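Local structure of epimerase (Methylomonas sp. DH-1, 7CJ7) at residues D57-E61 against Y62-A66; T97-L100 against Y101-G105. The protein catalyses the reversible epimerization of ketoses at C3, with highest activity toward L-ribulose, using a manganese ion as cofactor. All blocks are in the same frame, centred on the assembly; numbering follows the deposited sequence.

Contacts 1 and 2 are the C-terminal ends of two successive helices, 52-61 and 83-102, each caught where the chain turns back toward the next strand of the TIM barrel. Both helices stop in a Schellman motif. With centres about 13 Å apart, the two contacts touch: L59 CD1 lies 4.1 Å from L103 O, and A66 O of strand 65-72 lies 4.2 Å from L100 CD1. Neither contact belongs to the active site. The side chains of A66 in contact 1 and L100 in contact 2 each stay about 12 Å from a bound L-sorbose, while L100 comes within about 9 Å of the side chain of S69, a sugar-binding residue.

Contact 1 (D57-E61 against Y62-A66); sequences DLLQE and YNLRA. With MG (magnesium ion), chain E.
L59 and L64 are joined twice where helix 52-61 ends, through the backbone and through their side chains. The nearly straight bond from L64 N to L59 O (2.9 Å, 171°) reaches five residues back, and N63 N reaches Q60 O at 3.2 Å from above the carbonyl plane. Y62 N still makes a regular helical bond to L58 O, 3.0 Å long. N63 turns the chain with positive phi, a conformation asparagine tolerates better than most residues.

The inner side is greasy and close. L59 has CG anti to its own carbonyl carbon (chi1 -68°) and beside the backbone N, from where CD1 reaches A66 CB of the strand at 3.7 Å and CD2 the L64 of the loop before it. Closest of all, L59 CB lies 3.4 Å from L64 O. Leucine fills the corner between helix and strand, alanine leaves it room, and I40 of strand 39-43 packs on L59 and L64.

The Y62 ring belongs to both sides. It leans on L58, whose CD2 is 4.3 Å from Y62 CE2, and on I29 of helix 22-35, with L58 O at its edge, in its plane. On the looser, exposed flank E61 stretches alongside it, carboxylate and ring planes 23° apart; its OE1 is held by a salt bridge to R26. Farther out, D57 OD1 binds a magnesium ion at 2.0 Å, and a water on that ion donates to Q60 OE1, so D57 is a direct ligand and Q60 a second-shell one. The whole is a Schellman-capped helix leading into strand 65-72, the helix-to-strand return of a beta-alpha-beta unit in a TIM barrel.

Contact 2 (T97-L100 against Y101-G105); sequences TDVL and YALGG
Helix 83-102 keeps its regular bonds as far as L103 N to V99 O (3.1 Å) and then closes in a Schellman motif, with G105 N reaching back to L100 O at 3.0 Å and G104 N to Y101 O. L100 O accepts the G105 N bond and a second, weak one from L103 N. G104 has positive phi (73°), which costs a glycine little. V99 and L103 run side by side, CG1 of the valine 4.1 Å from CD1 of the leucine, and both lean on V52 of helix 52-61. On the flank toward helix 125-143, D98 OD1 has a salt bridge to K145 and a hydrogen bond with Y141, so this one carboxylate oxygen has two partners. L100, with CG anti to its backbone N (chi1 176°), holds that atom beside its carbonyl carbon, and the branch runs on under the turn to set CD1 against G105, while L108 of strand 107-112 and I147 pack on the side chain. Trimming L100 to an alanine would probably open a gap beside G105 and L108 and leave the turn after the helix less firmly backed. G105 has no side chain, so L100 CD1 can rest 3.5 Å from G105 CA.

Contact 1 (D57-E61 against Y62-A66)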
loop_
_atom_site.group_PDB
_atom_site.type_symbol
_atom_site.label_atom_id
_atom_site.label_comp_id
_atom_site.label_asym_id
_atom_site.label_seq_id
_atom_site.Cartn_x
_atom_site.Cartn_y
_atom_site.Cartn_z
ATOM N N ASP A 57 29.694 -17.188 14.140
ATOM C CA ASP A 57 30.573 -18.204 13.502
ATOM C C ASP A 57 30.273 -18.273 11.997
ATOM O O ASP A 57 31.233 -18.381 11.204
ATOM C CB ASP A 57 30.402 -19.578 14.148
ATOM C CG ASP A 57 30.979 -19.693 15.546
ATOM O OD1 ASP A 57 31.742 -18.777 15.954
ATOM O OD2 ASP A 57 30.682 -20.718 16.211
ATOM N N LEU A 58 28.997 -18.213 11.608
ATOM C CA LEU A 58 28.586 -18.296 10.178
ATOM C C LEU A 58 29.089 -17.054 9.442
ATOM O O LEU A 58 29.607 -17.194 8.315
ATOM C CB LEU A 58 27.067 -18.435 10.066
ATOM C CG LEU A 58 26.517 -19.804 10.451
ATOM C CD1 LEU A 58 25.001 -19.765 10.571
ATOM C CD2 LEU A 58 26.964 -20.860 9.453
ATOM N N LEU A 59 28.926 -15.871 10.037
ATOM C CA LEU A 59 29.399 -14.612 9.408
ATOM C C LEU A 59 30.904 -14.722 9.146
ATOM O O LEU A 59 31.338 -14.330 8.065
ATOM C CB LEU A 59 29.053 -13.416 10.300
ATOM C CG LEU A 59 27.559 -13.122 10.409
ATOM C CD1 LEU A 59 27.296 -11.987 11.381
ATOM C CD2 LEU A 59 26.975 -12.795 9.040
ATOM N N GLN A 60 31.674 -15.252 10.094
ATOM C CA GLN A 60 33.145 -15.405 9.952
ATOM C C GLN A 60 33.444 -16.430 8.845
ATOM O O GLN A 60 34.292 -16.154 7.978
ATOM C CB GLN A 60 33.743 -15.846 11.287
ATOM C CG GLN A 60 33.627 -14.796 12.377
ATOM C CD GLN A 60 34.154 -15.322 13.689
ATOM O OE1 GLN A 60 33.543 -16.177 14.326
ATOM N NE2 GLN A 60 35.312 -14.828 14.091
ATOM N N GLU A 61 32.736 -17.556 8.875
ATOM C CA GLU A 61 32.890 -18.693 7.927
ATOM C C GLU A 61 32.727 -18.189 6.489
ATOM O O GLU A 61 33.521 -18.601 5.638
ATOM C CB GLU A 61 31.886 -19.791 8.289
ATOM C CG GLU A 61 31.959 -21.013 7.405
ATOM C CD GLU A 61 31.035 -22.153 7.803
ATOM O OE1 GLU A 61 30.354 -22.031 8.837
ATOM O OE2 GLU A 61 31.013 -23.175 7.084
ATOM N N TYR A 62 31.755 -17.311 6.227
ATOM C CA TYR A 62 31.411 -16.843 4.858
ATOM C C TYR A 62 31.914 -15.416 4.609
ATOM O O TYR A 62 31.587 -14.871 3.544
ATOM C CB TYR A 62 29.906 -16.977 4.623
ATOM C CG TYR A 62 29.464 -18.411 4.496
ATOM C CD1 TYR A 62 29.545 -19.079 3.284
ATOM C CD2 TYR A 62 28.996 -19.114 5.595
ATOM C CE1 TYR A 62 29.169 -20.408 3.171
ATOM C CE2 TYR A 62 28.600 -20.437 5.495
ATOM C CZ TYR A 62 28.683 -21.087 4.278
ATOM O OH TYR A 62 28.294 -22.394 4.173
ATOM N N ASN A 63 32.688 -14.849 5.539
ATOM C CA ASN A 63 33.283 -13.492 5.437
ATOM C C ASN A 63 32.189 -12.482 5.078
ATOM O O ASN A 63 32.333 -11.742 4.086
ATOM C CB ASN A 63 34.402 -13.402 4.401
ATOM C CG ASN A 63 35.159 -12.097 4.478
ATOM O OD1 ASN A 63 35.586 -11.552 3.460
ATOM N ND2 ASN A 63 35.311 -11.570 5.678
ATOM N N LEU A 64 31.124 -12.469 5.862
ATOM C CA LEU A 64 29.968 -11.580 5.627
ATOM C C LEU A 64 29.777 -10.681 6.848
ATOM O O LEU A 64 30.020 -11.139 7.954
ATOM C CB LEU A 64 28.750 -12.467 5.374
ATOM C CG LEU A 64 27.587 -11.801 4.659
ATOM C CD1 LEU A 64 27.986 -11.354 3.263
ATOM C CD2 LEU A 64 26.396 -12.746 4.606
ATOM N N ARG A 65 29.333 -9.445 6.642
ATOM C CA ARG A 65 28.939 -8.545 7.751
ATOM C C ARG A 65 27.423 -8.685 7.961
ATOM O O ARG A 65 26.738 -9.334 7.124
ATOM C CB ARG A 65 29.388 -7.114 7.446
ATOM C CG ARG A 65 30.898 -6.966 7.339
ATOM C CD ARG A 65 31.386 -5.534 7.322
ATOM N NE ARG A 65 30.970 -4.736 6.175
ATOM C CZ ARG A 65 31.523 -4.797 4.953
ATOM N NH1 ARG A 65 32.493 -5.659 4.705
ATOM N NH2 ARG A 65 31.094 -4.015 3.970
ATOM N N ALA A 66 26.902 -8.114 9.043
ATOM C CA ALA A 66 25.454 -8.124 9.325
ATOM C C ALA A 66 25.014 -6.756 9.843
ATOM O O ALA A 66 25.765 -6.117 10.597
ATOM C CB ALA A 66 25.121 -9.226 10.301
HETATM MG MG MG E . 32.312 -18.046 17.738
HETATM O O HOH W 1 31.305 -20.196 18.569
HETATM O O HOH W 2 33.305 -16.605 16.825
HETATM O O HOH W 3 30.669 -17.202 18.193
HETATM O O HOH W 4 33.348 -17.661 19.620
#

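Contact 2 (T97-L100 against Y101-G105)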
loop_
_atom_site.group_PDB
_atom_site.type_symbol
_atom_site.label_atom_id
_atom_site.label_comp_id
_atom_site.label_asym_id
_atom_site.label_seq_id
_atom_site.Cartn_x
_atom_site.Cartn_y
_atom_site.Cartn_z
ATOM N N THR A 97 19.490 -4.210 19.950
ATOM C CA THR A 97 20.772 -3.459 19.966
ATOM C C THR A 97 21.886 -4.390 20.456
ATOM O O THR A 97 22.956 -4.410 19.842
ATOM C CB THR A 97 20.655 -2.190 20.816
ATOM O OG1 THR A 97 19.608 -1.377 20.279
ATOM C CG2 THR A 97 21.943 -1.405 20.852
ATOM N N ASP A 98 21.636 -5.136 21.527
ATOM C CA ASP A 98 22.629 -6.047 22.151
ATOM C C ASP A 98 23.032 -7.122 21.137
ATOM O O ASP A 98 24.230 -7.441 21.038
ATOM C CB ASP A 98 22.074 -6.691 23.419
ATOM C CG ASP A 98 21.878 -5.741 24.597
ATOM O OD1 ASP A 98 22.363 -4.587 24.536
ATOM O OD2 ASP A 98 21.267 -6.179 25.584
ATOM N N VAL A 99 22.060 -7.686 20.429
ATOM C CA VAL A 99 22.313 -8.757 19.429
ATOM C C VAL A 99 23.168 -8.165 18.311
ATOM O O VAL A 99 24.157 -8.797 17.925
ATOM C CB VAL A 99 21.007 -9.351 18.883
ATOM C CG1 VAL A 99 21.254 -10.210 17.649
ATOM C CG2 VAL A 99 20.291 -10.149 19.958
ATOM N N LEU A 100 22.795 -6.977 17.825
ATOM C CA LEU A 100 23.517 -6.310 16.718
ATOM C C LEU A 100 24.970 -6.070 17.144
ATOM O O LEU A 100 25.869 -6.402 16.372
ATOM C CB LEU A 100 22.806 -5.004 16.379
ATOM C CG LEU A 100 23.473 -4.142 15.313
ATOM C CD1 LEU A 100 23.519 -4.854 13.969
ATOM C CD2 LEU A 100 22.735 -2.822 15.186
ATOM N N TYR A 101 25.193 -5.541 18.349
ATOM C CA TYR A 101 26.557 -5.287 18.880
ATOM C C TYR A 101 27.357 -6.595 18.899
ATOM O O TYR A 101 28.532 -6.599 18.476
ATOM C CB TYR A 101 26.520 -4.680 20.281
ATOM C CG TYR A 101 27.890 -4.481 20.883
ATOM C CD1 TYR A 101 28.641 -3.352 20.604
ATOM C CD2 TYR A 101 28.446 -5.440 21.709
ATOM C CE1 TYR A 101 29.900 -3.167 21.152
ATOM C CE2 TYR A 101 29.706 -5.279 22.254
ATOM C CZ TYR A 101 30.435 -4.138 21.977
ATOM O OH TYR A 101 31.666 -3.977 22.538
ATOM N N ALA A 102 26.735 -7.683 19.350
ATOM C CA ALA A 102 27.388 -9.006 19.490
ATOM C C ALA A 102 27.796 -9.547 18.107
ATOM O O ALA A 102 28.798 -10.284 18.027
ATOM C CB ALA A 102 26.478 -9.951 20.233
ATOM N N LEU A 103 27.066 -9.184 17.048
ATOM C CA LEU A 103 27.350 -9.630 15.658
ATOM C C LEU A 103 28.309 -8.665 14.959
ATOM O O LEU A 103 28.598 -8.903 13.769
ATOM C CB LEU A 103 26.039 -9.757 14.885
ATOM C CG LEU A 103 25.123 -10.868 15.390
ATOM C CD1 LEU A 103 23.846 -10.932 14.578
ATOM C CD2 LEU A 103 25.842 -12.208 15.369
ATOM N N GLY A 104 28.763 -7.627 15.667
ATOM C CA GLY A 104 29.712 -6.619 15.164
ATOM C C GLY A 104 29.065 -5.687 14.163
ATOM O O GLY A 104 29.794 -5.080 13.381
ATOM N N GLY A 105 27.735 -5.583 14.178
ATOM C CA GLY A 105 26.987 -4.682 13.280
ATOM C C GLY A 105 26.898 -3.286 13.861
ATOM O O GLY A 105 27.122 -3.144 15.064
#